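Local coordinates for protein PelD (Pseudomonas aeruginosa, PDB 4EU0) that binds the second messenger cyclic di-GMP and acts as its effector in pellicle formation, this chain holding the GAF and GGDEF-like domains of a longer membrane protein, at residues S2-L7 and R210-Q215; A143-D148 and L175-D180; D153-Q158 and D163-S168. One frame throughout, in Å; residues are numbered along the deposited sequence.

All three contacts lie around the junction of the GAF and GGDEF-like domains: contact 2 joins two helices, whereas contacts 1 and 3 set a helix against a turn or connection. Contact 1 is buried: helix 2-16 packs aliphatic surface on the turn that grips cyclic di-GMP. Contact 2 is partly buried and rests on one histidine-aspartate pair between helices 133-150 and 162-181. It touches contact 1 where Leu7 packs on His145. Contact 3 lies at the surface, where the connection between the same two helices folds back on the start of helix 162-181 through amides and arginines. It reaches contact 1 through Arg166 and Phe167, which pack against strand 214-219 at Val214 and Gln215.

Contact 1. Residues S2-L7 and R210-Q215; sequences SLRSSL and RGLDVQ. With C2E (9,9'-[(2R,3R,3aS,5S,7aR,9R,10R,10aS,12S,14aR)-3,5,10,12-tetrahydroxy-5,12-dioxidooctahydro-2H,7H-difuro[3,2-d:3',2'-j][1,3,7,9,2,8]tetraoxadiphosphacyclododecine-2,9-diyl]bis(2-amino-1,9-dihydro-6H-purin-6-one)), chain B.
Arg4 on helix 2-16 and Leu212 in the type II' turn from Arg210 to Asp213 bring their CA atoms to 7.2 Å, the turn closed by Asp213 N giving a hydrogen bond to Arg210 O. Leu212 drives the methyl CD1 onto the helix backbone, 4.0 Å from Arg4 CA, and alongside Leu7 CB. Arg4 bends away toward the ligand: its NH1 is bonded to Leu233 O, and its NH2 comes within 3.5 Å of the phosphate oxygen O11. With CG opposite the backbone N (chi1 173°), Arg210 runs between the two guanines. Its NH1 gives a nearly straight 2.8 Å bond to phosphate oxygen O1P, and one guanidinium face lies over C51 of a guanine. Asp213 turns its carboxylate to the Watson-Crick edge of the other guanine, with N2 bonded to OD1 at 3.0 Å and N1 meeting OD2 at a very short distance whose exact value is doubtful. Thr234 and Arg245 also bond the ligand. Arg210 and Asp213 are the ends of the RxxD motif of the inhibitory site (I-site) of diguanylate cyclases, here probably serving as the receptor site for cyclic di-GMP.

Contact 2. Residues A143-D148 and L175-D180; sequences AGHIAD and LLDARD
Helix 133-150 of the GAF part and helix 162-181 of the GGDEF-like part face each other here, and between the segments 143-148 and 175-180 one pair of side chains touches, His145 and Asp177. The two short helical segments run in roughly opposite directions, and the side chains bridge the gap by approaching from opposite sides. The imidazole presents its edge to the carboxylate. Its CE1 points between the two oxygens, 2.9 Å from Asp177 OD1 and 3.1 Å from Asp177 OD2, while His145 NE2 lies 3.2 Å from Asp177 OD2. Asp177 OD2 thus sits in the ring plane at the CE1-NE2 side, and OD1 is turned toward the ND1 side, 3.9 Å from His145 ND1. Ring and carboxylate planes are only 16° apart, so the two flat groups lie almost in one plane, edge to edge, and neither stacks on the other. Both residues place CG opposite their own carbonyl carbon (chi1 -77° in each), which swings the two ends into the space between the helices.

The other ring nitrogen is held from its own helix: His145 ND1 is hydrogen-bonded to Ile141 O, one turn earlier, which helps fix the rotation of the ring. Leu7 of helix 2-16, Arg173 and the loop residue Leu233 pack around the imidazole, and Leu233 also touches Asp177. One turn further along, Asp148 reaches the same partner helix by a salt bridge to Arg173.

Since the bond of ND1 to a carbonyl oxygen calls for a proton on that nitrogen, the polarised CE1-H faces a probably anionic carboxylate. With the ring oriented as modelled, the arrangement would probably be favourable electrostatically, and Asp177 would tend to raise the proton affinity of the imidazole.

Contact 3. Residues D153-Q158 and D163-S168; sequences DRRALQ and DAQRFS
Arg155 and Gln158, in the connection that follows helix 133-150, carry the contact with Gln165 and Arg166 in the first turns of helix 162-181.

Arg155, in a short 3-10 turn, shares the main part of the contact with Gln165. Its carbonyl oxygen takes a hydrogen bond from Gln165 NE2 at 3.1 Å, almost straight at 172°, with the donor lying in the carbonyl plane on a lone pair (C=O...N angle 123°). The same Arg155 O also accepts a longer bond from Gln158 N, at 3.3 Å. Gln165 lays its other amide atom, OE1, against the aliphatic part of the arginine, 3.3 Å from Arg155 CG. The extended Arg155 chain slides past the glutamine in the opposite direction and carries its guanidinium over to Arg166, whose CB lies above one face and whose CG is 3.8 Å from Arg155 NH2. Arg155 NH1 and Arg166 NH2 come to 4.1 Å, the two guanidinium planes turned 72° apart.

Gln158 closes the far side of the Gln165 amide: Gln158 CB lies over one face of it, while Arg155 CG lies on the other side, and Gln158 CD is 3.5 Å from Gln165 OE1. Gln165 NE2 is also hydrogen-bonded to Ala160 O, so the amide ties two carbonyls of the interhelix connection to the helix.

The two like charges probably repel, but the cost is probably reduced by Asp163 and perhaps by a water. Asp163 OD1 takes Arg166 NH1 at 3.0 Å on its anti lone pair, in the guanidinium plane, and the water accepts weak bonds from both Arg155 NH1 and Arg166 NE. The fold-back therefore rests chiefly on amide-to-carbonyl bonding, with the arginine pair tolerated at the partly exposed margin.

Contact 1. Residues S2-L7 and R210-Q215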
loop_
_atom_site.group_PDB
_atom_site.type_symbol
_atom_site.label_atom_id
_atom_site.label_comp_id
_atom_site.label_asym_id
_atom_site.label_seq_id
_atom_site.Cartn_x
_atom_site.Cartn_y
_atom_site.Cartn_z
ATOM N N SER A 2 -9.354 -10.356 -1.191
ATOM C CA SER A 2 -8.318 -11.339 -0.869
ATOM C C SER A 2 -6.925 -10.713 -0.791
ATOM O O SER A 2 -6.147 -11.056 0.101
ATOM C CB SER A 2 -8.354 -12.555 -1.814
ATOM O OG SER A 2 -9.087 -12.292 -3.000
ATOM N N LEU A 3 -6.631 -9.784 -1.702
ATOM C CA LEU A 3 -5.364 -9.052 -1.677
ATOM C C LEU A 3 -5.192 -8.282 -0.371
ATOM O O LEU A 3 -4.152 -8.392 0.279
ATOM C CB LEU A 3 -5.233 -8.097 -2.875
ATOM C CG LEU A 3 -3.958 -7.241 -2.900
ATOM C CD1 LEU A 3 -2.701 -8.088 -3.090
ATOM C CD2 LEU A 3 -4.041 -6.148 -3.960
ATOM N N ARG A 4 -6.212 -7.511 0.006
ATOM C CA ARG A 4 -6.155 -6.730 1.240
ATOM C C ARG A 4 -5.916 -7.655 2.433
ATOM O O ARG A 4 -5.046 -7.393 3.253
ATOM C CB ARG A 4 -7.439 -5.921 1.453
ATOM C CG ARG A 4 -7.733 -4.866 0.398
ATOM C CD ARG A 4 -8.735 -3.846 0.926
ATOM N NE ARG A 4 -10.039 -4.433 1.243
ATOM C CZ ARG A 4 -11.048 -4.582 0.387
ATOM N NH1 ARG A 4 -10.936 -4.203 -0.878
ATOM N NH2 ARG A 4 -12.187 -5.127 0.801
ATOM N N SER A 5 -6.676 -8.744 2.514
ATOM C CA SER A 5 -6.508 -9.692 3.622
ATOM C C SER A 5 -5.124 -10.342 3.615
ATOM O O SER A 5 -4.521 -10.516 4.664
ATOM C CB SER A 5 -7.619 -10.747 3.629
ATOM O OG SER A 5 -8.821 -10.178 4.105
ATOM N N SER A 6 -4.608 -10.674 2.431
ATOM C CA SER A 6 -3.239 -11.196 2.317
ATOM C C SER A 6 -2.192 -10.230 2.861
ATOM O O SER A 6 -1.287 -10.627 3.588
ATOM C CB SER A 6 -2.907 -11.521 0.864
ATOM O OG SER A 6 -3.529 -12.728 0.484
ATOM N N LEU A 7 -2.314 -8.962 2.482
ATOM C CA LEU A 7 -1.376 -7.936 2.934
ATOM C C LEU A 7 -1.493 -7.663 4.424
ATOM O O LEU A 7 -0.490 -7.433 5.091
ATOM C CB LEU A 7 -1.571 -6.647 2.143
ATOM C CG LEU A 7 -1.267 -6.801 0.654
ATOM C CD1 LEU A 7 -1.686 -5.549 -0.097
ATOM C CD2 LEU A 7 0.207 -7.131 0.443
ATOM N N ARG A 210 -9.886 0.698 10.199
ATOM C CA ARG A 210 -10.020 -0.707 9.883
ATOM C C ARG A 210 -9.006 -1.093 8.814
ATOM O O ARG A 210 -8.780 -0.337 7.871
ATOM C CB ARG A 210 -11.449 -0.988 9.390
ATOM C CG ARG A 210 -11.697 -2.392 8.873
ATOM C CD ARG A 210 -13.167 -2.612 8.448
ATOM N NE ARG A 210 -14.099 -2.715 9.570
ATOM C CZ ARG A 210 -15.404 -2.977 9.443
ATOM N NH1 ARG A 210 -15.940 -3.163 8.241
ATOM N NH2 ARG A 210 -16.175 -3.051 10.517
ATOM N N GLY A 211 -8.406 -2.270 8.974
ATOM C CA GLY A 211 -7.550 -2.861 7.932
ATOM C C GLY A 211 -6.389 -1.990 7.501
ATOM O O GLY A 211 -5.660 -1.447 8.345
ATOM N N LEU A 212 -6.211 -1.856 6.182
ATOM C CA LEU A 212 -5.100 -1.089 5.620
ATOM C C LEU A 212 -5.330 0.415 5.600
ATOM O O LEU A 212 -4.436 1.169 5.226
ATOM C CB LEU A 212 -4.758 -1.565 4.207
ATOM C CG LEU A 212 -4.308 -3.014 4.093
ATOM C CD1 LEU A 212 -4.361 -3.444 2.645
ATOM C CD2 LEU A 212 -2.904 -3.171 4.679
ATOM N N ASP A 213 -6.522 0.854 6.013
ATOM C CA ASP A 213 -6.799 2.287 6.039
ATOM C C ASP A 213 -5.832 2.981 6.987
ATOM O O ASP A 213 -5.478 2.432 8.047
ATOM C CB ASP A 213 -8.221 2.589 6.491
ATOM C CG ASP A 213 -9.284 2.012 5.563
ATOM O OD1 ASP A 213 -8.972 1.443 4.490
ATOM O OD2 ASP A 213 -10.469 2.139 5.925
ATOM N N VAL A 214 -5.407 4.178 6.600
ATOM C CA VAL A 214 -4.520 4.988 7.420
ATOM C C VAL A 214 -5.064 6.401 7.549
ATOM O O VAL A 214 -5.742 6.913 6.634
ATOM C CB VAL A 214 -3.050 5.015 6.893
ATOM C CG1 VAL A 214 -2.384 3.647 7.096
ATOM C CG2 VAL A 214 -2.984 5.423 5.421
ATOM N N GLN A 215 -4.778 7.010 8.694
ATOM C CA GLN A 215 -5.306 8.326 9.013
ATOM C C GLN A 215 -4.224 9.314 9.386
ATOM O O GLN A 215 -3.172 8.935 9.909
ATOM C CB GLN A 215 -6.283 8.228 10.189
ATOM C CG GLN A 215 -7.398 7.231 9.995
ATOM C CD GLN A 215 -8.325 7.217 11.186
ATOM O OE1 GLN A 215 -7.942 7.648 12.275
ATOM N NE2 GLN A 215 -9.547 6.740 10.986
HETATM P P1 C2E B . -19.582 -3.648 6.721
HETATM O O2P C2E B . -21.042 -3.253 6.663
HETATM O O1P C2E B . -18.771 -3.286 7.938
HETATM O "O5'" C2E B . -18.831 -3.082 5.431
HETATM C "C5'" C2E B . -19.372 -3.212 4.117
HETATM C "C4'" C2E B . -18.343 -2.814 3.064
HETATM O "O4'" C2E B . -18.104 -1.398 3.113
HETATM C "C3'" C2E B . -16.972 -3.466 3.213
HETATM O "O3'" C2E B . -16.836 -4.730 2.552
HETATM C "C2'" C2E B . -16.066 -2.448 2.570
HETATM O "O2'" C2E B . -16.165 -2.579 1.149
HETATM C "C1'" C2E B . -16.711 -1.136 2.963
HETATM N N9 C2E B . -16.149 -0.640 4.252
HETATM C C8 C2E B . -16.797 -0.566 5.428
HETATM N N7 C2E B . -15.994 -0.057 6.398
HETATM C C5 C2E B . -14.812 0.210 5.812
HETATM C C6 C2E B . -13.516 0.750 6.250
HETATM O O6 C2E B . -13.346 1.126 7.536
HETATM N N1 C2E B . -12.522 0.864 5.340
HETATM C C2 C2E B . -12.663 0.479 4.042
HETATM N N2 C2E B . -11.604 0.624 3.215
HETATM N N3 C2E B . -13.835 -0.032 3.572
HETATM C C4 C2E B . -14.911 -0.184 4.397
HETATM P P11 C2E B . -15.769 -5.805 3.100
HETATM O O21 C2E B . -15.730 -6.990 2.149
HETATM O O11 C2E B . -14.460 -5.149 3.491
HETATM O O5A C2E B . -16.487 -6.322 4.437
HETATM C C5A C2E B . -17.788 -6.906 4.383
HETATM C C4A C2E B . -18.255 -7.175 5.799
HETATM O O4A C2E B . -17.309 -7.991 6.491
HETATM C C3A C2E B . -18.319 -5.908 6.626
HETATM O O3A C2E B . -19.552 -5.235 6.484
HETATM C C2A C2E B . -18.112 -6.388 8.038
HETATM O O2A C2E B . -19.332 -6.926 8.567
HETATM C C1A C2E B . -17.116 -7.506 7.823
HETATM N N91 C2E B . -15.731 -6.990 8.003
HETATM C C81 C2E B . -14.821 -6.746 7.041
HETATM N N71 C2E B . -13.653 -6.294 7.568
HETATM C C51 C2E B . -13.814 -6.242 8.904
HETATM C C61 C2E B . -12.986 -5.862 10.076
HETATM O O61 C2E B . -11.709 -5.427 9.927
HETATM N N11 C2E B . -13.540 -5.956 11.306
HETATM C C21 C2E B . -14.814 -6.385 11.493
HETATM N N21 C2E B . -15.303 -6.456 12.757
HETATM N N31 C2E B . -15.621 -6.754 10.464
HETATM C C41 C2E B . -15.183 -6.703 9.181
#

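Contact 2. Residues A143-D148 and L175-D180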
loop_
_atom_site.group_PDB
_atom_site.type_symbol
_atom_site.label_atom_id
_atom_site.label_comp_id
_atom_site.label_asym_id
_atom_site.label_seq_id
_atom_site.Cartn_x
_atom_site.Cartn_y
_atom_site.Cartn_z
ATOM N N ALA A 143 3.989 -7.624 -5.356
ATOM C CA ALA A 143 5.409 -7.369 -5.102
ATOM C C ALA A 143 5.655 -5.959 -4.544
ATOM O O ALA A 143 6.447 -5.781 -3.610
ATOM C CB ALA A 143 6.242 -7.616 -6.361
ATOM N N GLY A 144 4.964 -4.966 -5.110
ATOM C CA GLY A 144 5.134 -3.575 -4.689
ATOM C C GLY A 144 4.660 -3.378 -3.262
ATOM O O GLY A 144 5.338 -2.752 -2.441
ATOM N N HIS A 145 3.491 -3.926 -2.960
ATOM C CA HIS A 145 2.966 -3.849 -1.605
ATOM C C HIS A 145 3.843 -4.566 -0.587
ATOM O O HIS A 145 4.095 -4.032 0.481
ATOM C CB HIS A 145 1.520 -4.331 -1.549
ATOM C CG HIS A 145 0.551 -3.321 -2.065
ATOM N ND1 HIS A 145 0.301 -3.146 -3.408
ATOM C CD2 HIS A 145 -0.195 -2.399 -1.416
ATOM C CE1 HIS A 145 -0.575 -2.168 -3.563
ATOM N NE2 HIS A 145 -0.892 -1.699 -2.371
ATOM N N ILE A 146 4.338 -5.754 -0.927
ATOM C CA ILE A 146 5.213 -6.469 -0.007
ATOM C C ILE A 146 6.479 -5.673 0.289
ATOM O O ILE A 146 6.890 -5.578 1.441
ATOM C CB ILE A 146 5.570 -7.876 -0.513
ATOM C CG1 ILE A 146 4.314 -8.748 -0.545
ATOM C CG2 ILE A 146 6.639 -8.522 0.396
ATOM C CD1 ILE A 146 4.454 -10.006 -1.411
ATOM N N ALA A 147 7.087 -5.104 -0.754
ATOM C CA ALA A 147 8.286 -4.292 -0.609
ATOM C C ALA A 147 8.095 -3.147 0.384
ATOM O O ALA A 147 8.987 -2.872 1.187
ATOM C CB ALA A 147 8.740 -3.753 -1.962
ATOM N N ASP A 148 6.936 -2.486 0.321
ATOM C CA ASP A 148 6.615 -1.382 1.237
ATOM C C ASP A 148 6.563 -1.847 2.679
ATOM O O ASP A 148 7.059 -1.170 3.582
ATOM C CB ASP A 148 5.253 -0.768 0.910
ATOM C CG ASP A 148 5.239 -0.033 -0.402
ATOM O OD1 ASP A 148 6.326 0.190 -0.985
ATOM O OD2 ASP A 148 4.120 0.327 -0.838
ATOM N N LEU A 175 -1.386 5.896 -5.121
ATOM C CA LEU A 175 -1.238 6.676 -6.356
ATOM C C LEU A 175 -0.582 5.852 -7.466
ATOM O O LEU A 175 -1.007 5.917 -8.611
ATOM C CB LEU A 175 -0.467 7.977 -6.125
ATOM C CG LEU A 175 -1.210 9.032 -5.304
ATOM C CD1 LEU A 175 -0.229 10.102 -4.870
ATOM C CD2 LEU A 175 -2.411 9.623 -6.083
ATOM N N LEU A 176 0.430 5.068 -7.103
ATOM C CA LEU A 176 1.077 4.149 -8.039
ATOM C C LEU A 176 0.113 3.052 -8.512
ATOM O O LEU A 176 0.064 2.762 -9.713
ATOM C CB LEU A 176 2.346 3.546 -7.433
ATOM C CG LEU A 176 3.535 4.493 -7.226
ATOM C CD1 LEU A 176 4.488 3.905 -6.197
ATOM C CD2 LEU A 176 4.255 4.799 -8.543
ATOM N N ASP A 177 -0.656 2.476 -7.573
ATOM C CA ASP A 177 -1.702 1.473 -7.859
ATOM C C ASP A 177 -2.679 1.992 -8.919
ATOM O O ASP A 177 -3.029 1.279 -9.867
ATOM C CB ASP A 177 -2.542 1.164 -6.597
ATOM C CG ASP A 177 -1.850 0.247 -5.596
ATOM O OD1 ASP A 177 -0.947 -0.513 -5.971
ATOM O OD2 ASP A 177 -2.268 0.272 -4.407
ATOM N N ALA A 178 -3.109 3.242 -8.758
ATOM C CA ALA A 178 -4.090 3.831 -9.666
ATOM C C ALA A 178 -3.467 4.088 -11.031
ATOM O O ALA A 178 -4.054 3.753 -12.072
ATOM C CB ALA A 178 -4.641 5.118 -9.085
ATOM N N ARG A 179 -2.274 4.673 -11.023
ATOM C CA ARG A 179 -1.624 5.066 -12.275
ATOM C C ARG A 179 -1.234 3.854 -13.106
ATOM O O ARG A 179 -1.501 3.806 -14.313
ATOM C CB ARG A 179 -0.392 5.929 -12.011
ATOM C CG ARG A 179 0.203 6.534 -13.297
ATOM C CD ARG A 179 1.588 7.106 -13.051
ATOM N NE ARG A 179 2.557 6.075 -12.678
ATOM C CZ ARG A 179 3.811 6.325 -12.315
ATOM N NH1 ARG A 179 4.256 7.575 -12.276
ATOM N NH2 ARG A 179 4.624 5.322 -12.002
ATOM N N ASP A 180 -0.620 2.877 -12.449
ATOM C CA ASP A 180 -0.016 1.744 -13.143
ATOM C C ASP A 180 -0.946 0.546 -13.334
ATOM O O ASP A 180 -0.769 -0.233 -14.279
ATOM C CB ASP A 180 1.267 1.321 -12.436
ATOM C CG ASP A 180 2.322 2.415 -12.439
ATOM O OD1 ASP A 180 2.210 3.367 -13.248
ATOM O OD2 ASP A 180 3.260 2.325 -11.632
#

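Contact 3. Residues D153-Q158 and D163-S168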
loop_
_atom_site.group_PDB
_atom_site.type_symbol
_atom_site.label_atom_id
_atom_site.label_comp_id
_atom_site.label_asym_id
_atom_site.label_seq_id
_atom_site.Cartn_x
_atom_site.Cartn_y
_atom_site.Cartn_z
ATOM N N ASP A 153 11.347 -1.059 9.089
ATOM C CA ASP A 153 12.570 -0.983 9.892
ATOM C C ASP A 153 13.408 0.276 9.604
ATOM O O ASP A 153 14.537 0.398 10.090
ATOM C CB ASP A 153 13.420 -2.251 9.706
ATOM C CG ASP A 153 13.935 -2.423 8.274
ATOM O OD1 ASP A 153 13.403 -1.775 7.343
ATOM O OD2 ASP A 153 14.879 -3.222 8.079
ATOM N N ARG A 154 12.855 1.194 8.809
ATOM C CA ARG A 154 13.560 2.419 8.412
ATOM C C ARG A 154 12.935 3.683 9.006
ATOM O O ARG A 154 13.546 4.759 8.989
ATOM C CB ARG A 154 13.627 2.541 6.883
ATOM C CG ARG A 154 14.532 1.517 6.183
ATOM C CD ARG A 154 15.985 1.661 6.615
ATOM N NE ARG A 154 16.915 1.015 5.685
ATOM C CZ ARG A 154 17.349 -0.238 5.785
ATOM N NH1 ARG A 154 16.937 -1.020 6.776
ATOM N NH2 ARG A 154 18.200 -0.715 4.881
ATOM N N ARG A 155 11.727 3.538 9.546
ATOM C CA ARG A 155 10.993 4.648 10.149
ATOM C C ARG A 155 11.741 5.261 11.330
ATOM O O ARG A 155 11.583 6.449 11.622
ATOM C CB ARG A 155 9.601 4.192 10.581
ATOM C CG ARG A 155 8.712 3.822 9.407
ATOM C CD ARG A 155 7.369 3.272 9.837
ATOM N NE ARG A 155 6.537 3.034 8.662
ATOM C CZ ARG A 155 5.533 2.163 8.598
ATOM N NH1 ARG A 155 5.214 1.423 9.654
ATOM N NH2 ARG A 155 4.855 2.032 7.466
ATOM N N ALA A 156 12.568 4.442 11.981
ATOM C CA ALA A 156 13.320 4.825 13.176
ATOM C C ALA A 156 14.387 5.896 12.933
ATOM O O ALA A 156 14.927 6.457 13.889
ATOM C CB ALA A 156 13.957 3.591 13.809
ATOM N N LEU A 157 14.699 6.167 11.666
ATOM C CA LEU A 157 15.701 7.185 11.327
ATOM C C LEU A 157 15.143 8.366 10.524
ATOM O O LEU A 157 15.884 9.065 9.817
ATOM C CB LEU A 157 16.918 6.548 10.639
ATOM C CG LEU A 157 18.238 6.364 11.400
ATOM C CD1 LEU A 157 18.095 6.122 12.912
ATOM C CD2 LEU A 157 19.070 5.264 10.755
ATOM N N GLN A 158 13.837 8.586 10.659
ATOM C CA GLN A 158 13.148 9.732 10.055
ATOM C C GLN A 158 12.449 10.556 11.147
ATOM O O GLN A 158 11.955 9.999 12.138
ATOM C CB GLN A 158 12.174 9.263 8.948
ATOM C CG GLN A 158 12.882 8.510 7.793
ATOM C CD GLN A 158 11.976 8.054 6.655
ATOM O OE1 GLN A 158 11.236 8.844 6.067
ATOM N NE2 GLN A 158 12.064 6.773 6.316
ATOM N N ASP A 163 2.833 7.733 12.220
ATOM C CA ASP A 163 1.561 7.833 11.499
ATOM C C ASP A 163 1.695 8.672 10.227
ATOM O O ASP A 163 1.105 8.335 9.203
ATOM C CB ASP A 163 0.437 8.366 12.401
ATOM C CG ASP A 163 0.183 7.477 13.603
ATOM O OD1 ASP A 163 0.250 6.234 13.464
ATOM O OD2 ASP A 163 -0.065 8.024 14.705
ATOM N N ALA A 164 2.498 9.736 10.287
ATOM C CA ALA A 164 2.748 10.568 9.110
ATOM C C ALA A 164 3.565 9.820 8.045
ATOM O O ALA A 164 3.265 9.906 6.863
ATOM C CB ALA A 164 3.420 11.889 9.496
ATOM N N GLN A 165 4.583 9.077 8.468
ATOM C CA GLN A 165 5.375 8.289 7.525
ATOM C C GLN A 165 4.533 7.218 6.838
ATOM O O GLN A 165 4.614 7.027 5.621
ATOM C CB GLN A 165 6.562 7.634 8.227
ATOM C CG GLN A 165 7.501 8.585 8.900
ATOM C CD GLN A 165 8.725 7.859 9.383
ATOM O OE1 GLN A 165 9.262 7.008 8.670
ATOM N NE2 GLN A 165 9.167 8.168 10.594
ATOM N N ARG A 166 3.719 6.519 7.628
ATOM C CA ARG A 166 2.875 5.455 7.110
ATOM C C ARG A 166 1.860 6.017 6.112
ATOM O O ARG A 166 1.656 5.445 5.043
ATOM C CB ARG A 166 2.140 4.752 8.246
ATOM C CG ARG A 166 1.405 3.483 7.810
ATOM C CD ARG A 166 0.503 2.951 8.909
ATOM N NE ARG A 166 1.240 2.323 10.005
ATOM C CZ ARG A 166 1.390 2.855 11.217
ATOM N NH1 ARG A 166 0.869 4.041 11.506
ATOM N NH2 ARG A 166 2.066 2.194 12.145
ATOM N N PHE A 167 1.238 7.132 6.482
ATOM C CA PHE A 167 0.222 7.742 5.639
ATOM C C PHE A 167 0.850 8.101 4.293
ATOM O O PHE A 167 0.288 7.778 3.257
ATOM C CB PHE A 167 -0.385 8.983 6.297
ATOM C CG PHE A 167 -1.541 9.546 5.531
ATOM C CD1 PHE A 167 -2.827 9.072 5.760
ATOM C CD2 PHE A 167 -1.334 10.526 4.562
ATOM C CE1 PHE A 167 -3.903 9.579 5.031
ATOM C CE2 PHE A 167 -2.403 11.029 3.829
ATOM C CZ PHE A 167 -3.681 10.559 4.079
ATOM N N SER A 168 2.001 8.766 4.339
ATOM C CA SER A 168 2.745 9.166 3.146
ATOM C C SER A 168 3.067 7.976 2.240
ATOM O O SER A 168 2.811 8.005 1.030
ATOM C CB SER A 168 4.036 9.886 3.558
ATOM O OG SER A 168 4.692 10.413 2.427
HETATM O O HOH W 1 2.661 -0.724 10.098
#